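Local coordinates for Afp3 (PDB 6RBN), which probably builds, together with related sheath proteins, the contractile sheath around the inner tube of the anti-feeding prophage, a phage-tail-like injection system, at residues Leu156-Pro161 and Thr167-Ala172; Ala172-Leu177 and Ser196-Ser201; Lys378-Ala383 and Met426-Gly431. All blocks are in the same frame, centred on the assembly; numbering follows the deposited sequence.

Contact 1 (Leu156-Pro161 and Thr167-Ala172)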
ATOM      1  N   LEU D 156     -33.169 -18.377  58.239  1.00 79.40           N
ATOM      2  CA  LEU D 156     -33.252 -18.308  59.697  1.00 79.40           C
ATOM      3  C   LEU D 156     -33.055 -19.661  60.357  1.00 79.40           C
ATOM      4  O   LEU D 156     -31.977 -19.910  60.896  1.00 79.40           O
ATOM      5  CB  LEU D 156     -34.581 -17.663  60.088  1.00 79.40           C
ATOM      6  CG  LEU D 156     -34.687 -16.225  59.564  1.00 79.40           C
ATOM      7  CD1 LEU D 156     -36.060 -15.632  59.817  1.00 79.40           C
ATOM      8  CD2 LEU D 156     -33.610 -15.346  60.167  1.00 79.40           C
ATOM      9  N   ALA D 157     -34.016 -20.590  60.250  1.00 81.51           N
ATOM     10  CA  ALA D 157     -33.865 -22.027  60.557  1.00 81.51           C
ATOM     11  C   ALA D 157     -33.333 -22.320  61.970  1.00 81.51           C
ATOM     12  O   ALA D 157     -32.202 -22.757  62.134  1.00 81.51           O
ATOM     13  CB  ALA D 157     -32.962 -22.700  59.518  1.00 81.51           C
ATOM     14  N   SER D 158     -34.154 -22.062  62.991  1.00 84.89           N
ATOM     15  CA  SER D 158     -33.733 -22.322  64.380  1.00 84.89           C
ATOM     16  C   SER D 158     -33.802 -23.813  64.722  1.00 84.89           C
ATOM     17  O   SER D 158     -34.902 -24.378  64.747  1.00 84.89           O
ATOM     18  CB  SER D 158     -34.596 -21.542  65.355  1.00 84.89           C
ATOM     19  OG  SER D 158     -35.915 -22.055  65.384  1.00 84.89           O
ATOM     20  N   PRO D 159     -32.660 -24.483  65.014  1.00 84.15           N
ATOM     21  CA  PRO D 159     -32.606 -25.957  65.185  1.00 84.15           C
ATOM     22  C   PRO D 159     -32.742 -26.463  66.621  1.00 84.15           C
ATOM     23  O   PRO D 159     -31.796 -26.985  67.227  1.00 84.15           O
ATOM     24  CB  PRO D 159     -31.230 -26.287  64.609  1.00 84.15           C
ATOM     25  CG  PRO D 159     -30.400 -25.107  65.025  1.00 84.15           C
ATOM     26  CD  PRO D 159     -31.309 -23.902  65.011  1.00 84.15           C
ATOM     27  N   ASP D 160     -33.934 -26.367  67.202  1.00 89.58           N
ATOM     28  CA  ASP D 160     -34.028 -26.771  68.598  1.00 89.58           C
ATOM     29  C   ASP D 160     -35.138 -27.796  68.793  1.00 89.58           C
ATOM     30  O   ASP D 160     -36.222 -27.650  68.221  1.00 89.58           O
ATOM     31  CB  ASP D 160     -34.275 -25.552  69.485  1.00 89.58           C
ATOM     32  CG  ASP D 160     -34.103 -25.855  70.953  1.00 89.58           C
ATOM     33  OD1 ASP D 160     -32.949 -26.014  71.395  1.00 89.58           O
ATOM     34  OD2 ASP D 160     -35.121 -25.934  71.667  1.00 89.58           O
ATOM     35  N   PRO D 161     -34.900 -28.845  69.588  1.00 90.61           N
ATOM     36  CA  PRO D 161     -35.916 -29.904  69.719  1.00 90.61           C
ATOM     37  C   PRO D 161     -37.112 -29.524  70.575  1.00 90.61           C
ATOM     38  O   PRO D 161     -38.137 -30.210  70.495  1.00 90.61           O
ATOM     39  CB  PRO D 161     -35.134 -31.059  70.350  1.00 90.61           C
ATOM     40  CG  PRO D 161     -34.038 -30.399  71.086  1.00 90.61           C
ATOM     41  CD  PRO D 161     -33.648 -29.212  70.267  1.00 90.61           C
ATOM     42  N   THR D 167     -41.534 -21.664  69.070  1.00 89.62           N
ATOM     43  CA  THR D 167     -42.685 -20.779  68.948  1.00 89.62           C
ATOM     44  C   THR D 167     -42.368 -19.369  69.438  1.00 89.62           C
ATOM     45  O   THR D 167     -42.845 -18.395  68.847  1.00 89.62           O
ATOM     46  CB  THR D 167     -43.865 -21.382  69.717  1.00 89.62           C
ATOM     47  OG1 THR D 167     -44.113 -22.705  69.228  1.00 89.62           O
ATOM     48  CG2 THR D 167     -45.132 -20.563  69.539  1.00 89.62           C
ATOM     49  N   ALA D 168     -41.532 -19.242  70.467  1.00 89.37           N
ATOM     50  CA  ALA D 168     -41.074 -17.925  70.889  1.00 89.37           C
ATOM     51  C   ALA D 168     -40.114 -17.312  69.879  1.00 89.37           C
ATOM     52  O   ALA D 168     -40.058 -16.086  69.744  1.00 89.37           O
ATOM     53  CB  ALA D 168     -40.411 -18.017  72.261  1.00 89.37           C
ATOM     54  N   VAL D 169     -39.358 -18.141  69.161  1.00 87.96           N
ATOM     55  CA  VAL D 169     -38.451 -17.628  68.141  1.00 87.96           C
ATOM     56  C   VAL D 169     -39.208 -17.299  66.859  1.00 87.96           C
ATOM     57  O   VAL D 169     -38.974 -16.255  66.241  1.00 87.96           O
ATOM     58  CB  VAL D 169     -37.313 -18.638  67.901  1.00 87.96           C
ATOM     59  CG1 VAL D 169     -36.428 -18.208  66.750  1.00 87.96           C
ATOM     60  CG2 VAL D 169     -36.479 -18.788  69.155  1.00 87.96           C
ATOM     61  N   TYR D 170     -40.145 -18.164  66.456  1.00 87.26           N
ATOM     62  CA  TYR D 170     -40.882 -17.942  65.214  1.00 87.26           C
ATOM     63  C   TYR D 170     -41.833 -16.758  65.327  1.00 87.26           C
ATOM     64  O   TYR D 170     -42.137 -16.113  64.318  1.00 87.26           O
ATOM     65  CB  TYR D 170     -41.671 -19.193  64.824  1.00 87.26           C
ATOM     66  CG  TYR D 170     -40.837 -20.388  64.425  1.00 87.26           C
ATOM     67  CD1 TYR D 170     -39.498 -20.253  64.084  1.00 87.26           C
ATOM     68  CD2 TYR D 170     -41.393 -21.659  64.402  1.00 87.26           C
ATOM     69  CE1 TYR D 170     -38.740 -21.349  63.730  1.00 87.26           C
ATOM     70  CE2 TYR D 170     -40.642 -22.761  64.048  1.00 87.26           C
ATOM     71  CZ  TYR D 170     -39.317 -22.598  63.711  1.00 87.26           C
ATOM     72  OH  TYR D 170     -38.563 -23.690  63.356  1.00 87.26           O
ATOM     73  N   GLY D 171     -42.312 -16.459  66.535  1.00 88.44           N
ATOM     74  CA  GLY D 171     -43.144 -15.286  66.721  1.00 88.44           C
ATOM     75  C   GLY D 171     -42.351 -13.998  66.759  1.00 88.44           C
ATOM     76  O   GLY D 171     -42.855 -12.949  66.349  1.00 88.44           O
ATOM     77  N   ALA D 172     -41.110 -14.053  67.244  1.00 89.02           N
ATOM     78  CA  ALA D 172     -40.266 -12.867  67.280  1.00 89.02           C
ATOM     79  C   ALA D 172     -39.719 -12.513  65.905  1.00 89.02           C
ATOM     80  O   ALA D 172     -39.376 -11.352  65.661  1.00 89.02           O
ATOM     81  CB  ALA D 172     -39.113 -13.071  68.262  1.00 89.02           C
TER
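Ser-158, in the loop between helices 143-149 and 163-172, packs against two consecutive residues of the second helix, Val-169 and Tyr-170. Its CB points toward the helix and meets the valine through one methyl, with Ser-158 CB 4.1 Å from Val-169 CG1. One bond further out, OG is placed between the backbone N and the carbonyl carbon (chi1 69°), which brings it beside the tyrosine ring. There Ser-158 OG lies 3.3 Å from Tyr-170 CE1, its nearest atom across the two segments, approaching the ring obliquely. The phenol oxygen is more distant, Tyr-170 OH to Ser-158 OG being 3.7 Å, and no hydrogen bond joins the two segments. Tyr-170 gets there by the reach of its ring, whereas Val-169 CB already points at the loop and brings CG1 there by turning it anti to the backbone N (chi1 174°). All three residues are buried. The loop residue thus packs on helix 163-172, with strand 31-34 beside Ser-158 and Val-169 through Val-33, which touches both, and strand 185-188 beside Tyr-170 through Leu-185 and Ala-187.

Contact 2 (Ala172-Leu177 and Ser196-Ser201)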
ATOM      1  N   ALA D 172     -41.110 -14.053  67.244  1.00 89.02           N
ATOM      2  CA  ALA D 172     -40.266 -12.867  67.280  1.00 89.02           C
ATOM      3  C   ALA D 172     -39.719 -12.513  65.905  1.00 89.02           C
ATOM      4  O   ALA D 172     -39.376 -11.352  65.661  1.00 89.02           O
ATOM      5  CB  ALA D 172     -39.113 -13.071  68.262  1.00 89.02           C
ATOM      6  N   LEU D 173     -39.632 -13.486  65.003  1.00 88.65           N
ATOM      7  CA  LEU D 173     -39.094 -13.269  63.669  1.00 88.65           C
ATOM      8  C   LEU D 173     -40.173 -13.103  62.614  1.00 88.65           C
ATOM      9  O   LEU D 173     -39.845 -12.888  61.445  1.00 88.65           O
ATOM     10  CB  LEU D 173     -38.181 -14.432  63.276  1.00 88.65           C
ATOM     11  CG  LEU D 173     -36.939 -14.619  64.140  1.00 88.65           C
ATOM     12  CD1 LEU D 173     -36.152 -15.835  63.693  1.00 88.65           C
ATOM     13  CD2 LEU D 173     -36.087 -13.377  64.103  1.00 88.65           C
ATOM     14  N   ALA D 174     -41.446 -13.200  62.990  1.00 89.82           N
ATOM     15  CA  ALA D 174     -42.519 -13.142  62.006  1.00 89.82           C
ATOM     16  C   ALA D 174     -42.740 -11.734  61.470  1.00 89.82           C
ATOM     17  O   ALA D 174     -43.208 -11.573  60.340  1.00 89.82           O
ATOM     18  CB  ALA D 174     -43.815 -13.679  62.611  1.00 89.82           C
ATOM     19  N   ALA D 175     -42.412 -10.711  62.258  1.00 90.27           N
ATOM     20  CA  ALA D 175     -42.605  -9.339  61.812  1.00 90.27           C
ATOM     21  C   ALA D 175     -41.510  -8.883  60.860  1.00 90.27           C
ATOM     22  O   ALA D 175     -41.688  -7.885  60.154  1.00 90.27           O
ATOM     23  CB  ALA D 175     -42.670  -8.399  63.014  1.00 90.27           C
ATOM     24  N   SER D 176     -40.376  -9.578  60.834  1.00 90.06           N
ATOM     25  CA  SER D 176     -39.278  -9.196  59.959  1.00 90.06           C
ATOM     26  C   SER D 176     -39.329  -9.884  58.603  1.00 90.06           C
ATOM     27  O   SER D 176     -38.496  -9.581  57.744  1.00 90.06           O
ATOM     28  CB  SER D 176     -37.940  -9.498  60.631  1.00 90.06           C
ATOM     29  OG  SER D 176     -37.760 -10.892  60.785  1.00 90.06           O
ATOM     30  N   LEU D 177     -40.276 -10.795  58.388  1.00 88.62           N
ATOM     31  CA  LEU D 177     -40.344 -11.521  57.129  1.00 88.62           C
ATOM     32  C   LEU D 177     -41.105 -10.769  56.050  1.00 88.62           C
ATOM     33  O   LEU D 177     -40.835 -10.975  54.864  1.00 88.62           O
ATOM     34  CB  LEU D 177     -40.987 -12.890  57.347  1.00 88.62           C
ATOM     35  CG  LEU D 177     -40.179 -13.859  58.207  1.00 88.62           C
ATOM     36  CD1 LEU D 177     -40.972 -15.122  58.466  1.00 88.62           C
ATOM     37  CD2 LEU D 177     -38.857 -14.182  57.545  1.00 88.62           C
ATOM     38  N   SER D 196     -48.161 -21.718  63.126  1.00 97.51           N
ATOM     39  CA  SER D 196     -49.218 -20.710  63.284  1.00 97.51           C
ATOM     40  C   SER D 196     -48.708 -19.331  63.691  1.00 97.51           C
ATOM     41  O   SER D 196     -49.484 -18.372  63.721  1.00 97.51           O
ATOM     42  CB  SER D 196     -50.294 -21.164  64.281  1.00 97.51           C
ATOM     43  OG  SER D 196     -49.825 -21.143  65.619  1.00 97.51           O
ATOM     44  N   ALA D 197     -47.417 -19.205  63.994  1.00 93.93           N
ATOM     45  CA  ALA D 197     -46.827 -17.879  64.116  1.00 93.93           C
ATOM     46  C   ALA D 197     -46.545 -17.306  62.739  1.00 93.93           C
ATOM     47  O   ALA D 197     -46.547 -16.085  62.549  1.00 93.93           O
ATOM     48  CB  ALA D 197     -45.552 -17.942  64.952  1.00 93.93           C
ATOM     49  N   VAL D 198     -46.303 -18.180  61.770  1.00 90.53           N
ATOM     50  CA  VAL D 198     -46.098 -17.803  60.381  1.00 90.53           C
ATOM     51  C   VAL D 198     -47.070 -18.587  59.500  1.00 90.53           C
ATOM     52  O   VAL D 198     -46.778 -19.696  59.036  1.00 90.53           O
ATOM     53  CB  VAL D 198     -44.622 -18.001  59.990  1.00 90.53           C
ATOM     54  CG1 VAL D 198     -43.805 -16.831  60.493  1.00 90.53           C
ATOM     55  CG2 VAL D 198     -44.055 -19.262  60.643  1.00 90.53           C
ATOM     56  N   GLY D 199     -48.243 -18.001  59.260  1.00 89.95           N
ATOM     57  CA  GLY D 199     -49.329 -18.773  58.679  1.00 89.95           C
ATOM     58  C   GLY D 199     -49.202 -18.954  57.180  1.00 89.95           C
ATOM     59  O   GLY D 199     -49.017 -20.070  56.692  1.00 89.95           O
ATOM     60  N   GLY D 200     -49.295 -17.860  56.430  1.00 84.70           N
ATOM     61  CA  GLY D 200     -49.364 -17.968  54.989  1.00 84.70           C
ATOM     62  C   GLY D 200     -48.465 -17.010  54.245  1.00 84.70           C
ATOM     63  O   GLY D 200     -48.799 -16.572  53.140  1.00 84.70           O
ATOM     64  N   SER D 201     -47.328 -16.664  54.835  1.00 83.25           N
ATOM     65  CA  SER D 201     -46.378 -15.801  54.157  1.00 83.25           C
ATOM     66  C   SER D 201     -45.504 -16.618  53.219  1.00 83.25           C
ATOM     67  O   SER D 201     -45.195 -17.781  53.481  1.00 83.25           O
ATOM     68  CB  SER D 201     -45.504 -15.059  55.167  1.00 83.25           C
ATOM     69  OG  SER D 201     -44.672 -15.964  55.865  1.00 83.25           O
TER
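Just before Ala-174, whose methyl packs against Val-198, the carbonyl oxygen Leu-173 O accepts a hydrogen bond from Ser-176 OG at 3.0 Å. The hydroxyl arrives from above the carbonyl plane, 38° out of it, and the backbone N of Ser-176 adds a weak bond to the same oxygen. The two donors come from a single residue and tie the chain back on itself over three residues. Across the contact itself no hydrogen bond forms, and the contact is van der Waals packing, mostly between aliphatic groups. Ala-174 CB points toward the facing loop and touches it twice, at Ala-197 O, 3.6 Å away, and at Val-198 CG1, 3.8 Å away. The same valine methyl also receives the end of a leucine, with Leu-177 CD1 3.9 Å from Val-198 CG1, and the two side chains cross at about a right angle. Val-198 can serve both because its CG1 stands anti to the carbonyl carbon (chi1 -80°), on the side of the 172-177 segment, while Ala-174 and Leu-177 lie three residues apart there. Leu-177 and Val-198 are buried and both also rest on Leu-185 and Val-204, from strands 185-188 and 204-207. This is a loop-to-loop contact within a helix-loop-strand-loop path, joining the turn before strand 185-188 to the loop between it and strand 204-207.

Contact 3 (Lys378-Ala383 and Met426-Gly431)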
ATOM      1  N   LYS D 378     -29.571   5.855  33.137  1.00 61.73           N
ATOM      2  CA  LYS D 378     -29.117   4.886  32.153  1.00 61.73           C
ATOM      3  C   LYS D 378     -27.961   4.045  32.674  1.00 61.73           C
ATOM      4  O   LYS D 378     -27.788   2.904  32.240  1.00 61.73           O
ATOM      5  CB  LYS D 378     -28.702   5.594  30.865  1.00 61.73           C
ATOM      6  CG  LYS D 378     -29.764   6.467  30.194  1.00 61.73           C
ATOM      7  CD  LYS D 378     -30.888   5.690  29.519  1.00 61.73           C
ATOM      8  CE  LYS D 378     -32.176   5.710  30.332  1.00 61.73           C
ATOM      9  NZ  LYS D 378     -33.304   5.059  29.623  1.00 61.73           N
ATOM     10  N   ARG D 379     -27.155   4.590  33.589  1.00 65.21           N
ATOM     11  CA  ARG D 379     -26.108   3.793  34.220  1.00 65.21           C
ATOM     12  C   ARG D 379     -26.691   2.771  35.176  1.00 65.21           C
ATOM     13  O   ARG D 379     -26.091   1.714  35.398  1.00 65.21           O
ATOM     14  CB  ARG D 379     -25.123   4.694  34.960  1.00 65.21           C
ATOM     15  CG  ARG D 379     -24.274   5.564  34.062  1.00 65.21           C
ATOM     16  CD  ARG D 379     -23.391   6.501  34.870  1.00 65.21           C
ATOM     17  NE  ARG D 379     -22.357   5.791  35.616  1.00 65.21           N
ATOM     18  CZ  ARG D 379     -22.333   5.674  36.939  1.00 65.21           C
ATOM     19  NH1 ARG D 379     -23.291   6.220  37.673  1.00 65.21           N
ATOM     20  NH2 ARG D 379     -21.351   5.010  37.529  1.00 65.21           N
ATOM     21  N   VAL D 380     -27.850   3.070  35.756  1.00 63.76           N
ATOM     22  CA  VAL D 380     -28.518   2.135  36.649  1.00 63.76           C
ATOM     23  C   VAL D 380     -29.287   1.086  35.851  1.00 63.76           C
ATOM     24  O   VAL D 380     -29.327  -0.090  36.228  1.00 63.76           O
ATOM     25  CB  VAL D 380     -29.416   2.927  37.619  1.00 63.76           C
ATOM     26  CG1 VAL D 380     -30.248   2.022  38.449  1.00 63.76           C
ATOM     27  CG2 VAL D 380     -28.563   3.766  38.540  1.00 63.76           C
ATOM     28  N   GLN D 381     -29.867   1.488  34.718  1.00 63.16           N
ATOM     29  CA  GLN D 381     -30.604   0.556  33.868  1.00 63.16           C
ATOM     30  C   GLN D 381     -29.685  -0.487  33.248  1.00 63.16           C
ATOM     31  O   GLN D 381     -30.062  -1.656  33.120  1.00 63.16           O
ATOM     32  CB  GLN D 381     -31.343   1.326  32.776  1.00 63.16           C
ATOM     33  CG  GLN D 381     -32.195   0.464  31.875  1.00 63.16           C
ATOM     34  CD  GLN D 381     -32.914   1.257  30.818  1.00 63.16           C
ATOM     35  OE1 GLN D 381     -32.751   2.468  30.723  1.00 63.16           O
ATOM     36  NE2 GLN D 381     -33.711   0.577  30.010  1.00 63.16           N
ATOM     37  N   THR D 382     -28.465  -0.095  32.885  1.00 64.63           N
ATOM     38  CA  THR D 382     -27.530  -1.029  32.270  1.00 64.63           C
ATOM     39  C   THR D 382     -26.960  -1.998  33.300  1.00 64.63           C
ATOM     40  O   THR D 382     -26.724  -3.172  32.994  1.00 64.63           O
ATOM     41  CB  THR D 382     -26.419  -0.247  31.575  1.00 64.63           C
ATOM     42  OG1 THR D 382     -27.005   0.673  30.648  1.00 64.63           O
ATOM     43  CG2 THR D 382     -25.489  -1.156  30.804  1.00 64.63           C
ATOM     44  N   ALA D 383     -26.763  -1.529  34.534  1.00 64.76           N
ATOM     45  CA  ALA D 383     -26.248  -2.397  35.588  1.00 64.76           C
ATOM     46  C   ALA D 383     -27.254  -3.466  35.986  1.00 64.76           C
ATOM     47  O   ALA D 383     -26.859  -4.548  36.431  1.00 64.76           O
ATOM     48  CB  ALA D 383     -25.855  -1.564  36.806  1.00 64.76           C
ATOM     49  N   MET D 426     -35.284   7.859  42.461  1.00 68.75           N
ATOM     50  CA  MET D 426     -35.517   7.276  41.151  1.00 68.75           C
ATOM     51  C   MET D 426     -36.288   5.974  41.312  1.00 68.75           C
ATOM     52  O   MET D 426     -36.079   5.231  42.273  1.00 68.75           O
ATOM     53  CB  MET D 426     -34.208   7.051  40.377  1.00 68.75           C
ATOM     54  CG  MET D 426     -33.230   6.076  40.983  1.00 68.75           C
ATOM     55  SD  MET D 426     -31.734   5.916  39.994  1.00 68.75           S
ATOM     56  CE  MET D 426     -30.917   7.457  40.368  1.00 68.75           C
ATOM     57  N   ILE D 427     -37.206   5.719  40.383  1.00 67.13           N
ATOM     58  CA  ILE D 427     -38.116   4.582  40.457  1.00 67.13           C
ATOM     59  C   ILE D 427     -37.910   3.716  39.226  1.00 67.13           C
ATOM     60  O   ILE D 427     -37.990   4.206  38.096  1.00 67.13           O
ATOM     61  CB  ILE D 427     -39.582   5.037  40.578  1.00 67.13           C
ATOM     62  CG1 ILE D 427     -39.791   5.785  41.890  1.00 67.13           C
ATOM     63  CG2 ILE D 427     -40.520   3.853  40.502  1.00 67.13           C
ATOM     64  CD1 ILE D 427     -41.138   6.410  42.017  1.00 67.13           C
ATOM     65  N   ILE D 428     -37.637   2.434  39.452  1.00 64.89           N
ATOM     66  CA  ILE D 428     -37.251   1.487  38.416  1.00 64.89           C
ATOM     67  C   ILE D 428     -38.240   0.335  38.446  1.00 64.89           C
ATOM     68  O   ILE D 428     -38.563  -0.177  39.522  1.00 64.89           O
ATOM     69  CB  ILE D 428     -35.827   0.964  38.660  1.00 64.89           C
ATOM     70  CG1 ILE D 428     -34.866   2.127  38.844  1.00 64.89           C
ATOM     71  CG2 ILE D 428     -35.356   0.120  37.498  1.00 64.89           C
ATOM     72  CD1 ILE D 428     -33.670   1.747  39.615  1.00 64.89           C
ATOM     73  N   GLN D 429     -38.716  -0.079  37.279  1.00 66.24           N
ATOM     74  CA  GLN D 429     -39.606  -1.227  37.168  1.00 66.24           C
ATOM     75  C   GLN D 429     -38.855  -2.384  36.536  1.00 66.24           C
ATOM     76  O   GLN D 429     -38.470  -2.314  35.365  1.00 66.24           O
ATOM     77  CB  GLN D 429     -40.852  -0.885  36.356  1.00 66.24           C
ATOM     78  CG  GLN D 429     -41.778   0.068  37.062  1.00 66.24           C
ATOM     79  CD  GLN D 429     -42.986   0.405  36.232  1.00 66.24           C
ATOM     80  OE1 GLN D 429     -43.114  -0.047  35.098  1.00 66.24           O
ATOM     81  NE2 GLN D 429     -43.877   1.214  36.786  1.00 66.24           N
ATOM     82  N   VAL D 430     -38.650  -3.444  37.310  1.00 64.86           N
ATOM     83  CA  VAL D 430     -37.946  -4.639  36.871  1.00 64.86           C
ATOM     84  C   VAL D 430     -38.919  -5.805  36.924  1.00 64.86           C
ATOM     85  O   VAL D 430     -39.630  -5.983  37.917  1.00 64.86           O
ATOM     86  CB  VAL D 430     -36.710  -4.910  37.757  1.00 64.86           C
ATOM     87  CG1 VAL D 430     -35.990  -6.164  37.319  1.00 64.86           C
ATOM     88  CG2 VAL D 430     -35.774  -3.724  37.744  1.00 64.86           C
ATOM     89  N   GLY D 431     -38.964  -6.587  35.856  1.00 66.19           N
ATOM     90  CA  GLY D 431     -39.786  -7.782  35.827  1.00 66.19           C
ATOM     91  C   GLY D 431     -38.971  -8.968  35.367  1.00 66.19           C
ATOM     92  O   GLY D 431     -37.986  -8.825  34.646  1.00 66.19           O
TER
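Val-380, on helix 374-392, divides its two methyls between Ile-428 and Met-426 of strand 425-432. The tighter half is the isoleucine, whose delta methyl reaches the helix: Val-380 CG1 is 3.6 Å from Ile-428 CD1. The looser half is the thioether, where Val-380 CG2 lies 4.1 Å from Met-426 SD. Having CG1 anti to the backbone N (chi1 173°) turns one methyl to each partner. These three residues are buried. Elsewhere this stretch of the helix is largely polar, with Arg-379 and Gln-381 partly exposed, while Lys-378 and Thr-382 are buried. There Lys-378 NZ donates to Gln-381 OE1 at 2.9 Å, in the carbonyl plane of the amide, and Lys-378 O accepts from both OG1 and N of Thr-382. Lys-378, Arg-379, Gln-381 and Thr-382 also pack against a chain of Afp1. The strand pairs antiparallel with strand 406-409 within the chain and parallel with a strand of a neighbouring Afp2 chain. A helix packed against a sheet completed by a neighbour's strand is characteristic of the C-terminal domain of contractile tail sheath proteins, where such strand sharing links the subunits.

Contacts 1 and 2 belong to one region: they share Ala-172, and Leu-156 of the first packs on Leu-173 and Leu-177 of the second. Contact 1 uses helix 163-172 itself, contact 2 the chain that follows it toward strand 185-188, and no other protein chain touches either. Contact 1 is wholly buried and includes a polar hydroxyl beside a ring; contact 2 is only partly buried and relies on mainly aliphatic groups. Contact 3 is a separate unit within the C-terminal domain range, its centre about 31 Å from that of contact 2. It is also buried and apolar, but unlike the others it joins regular helix to regular strand, at an interface with other subunits.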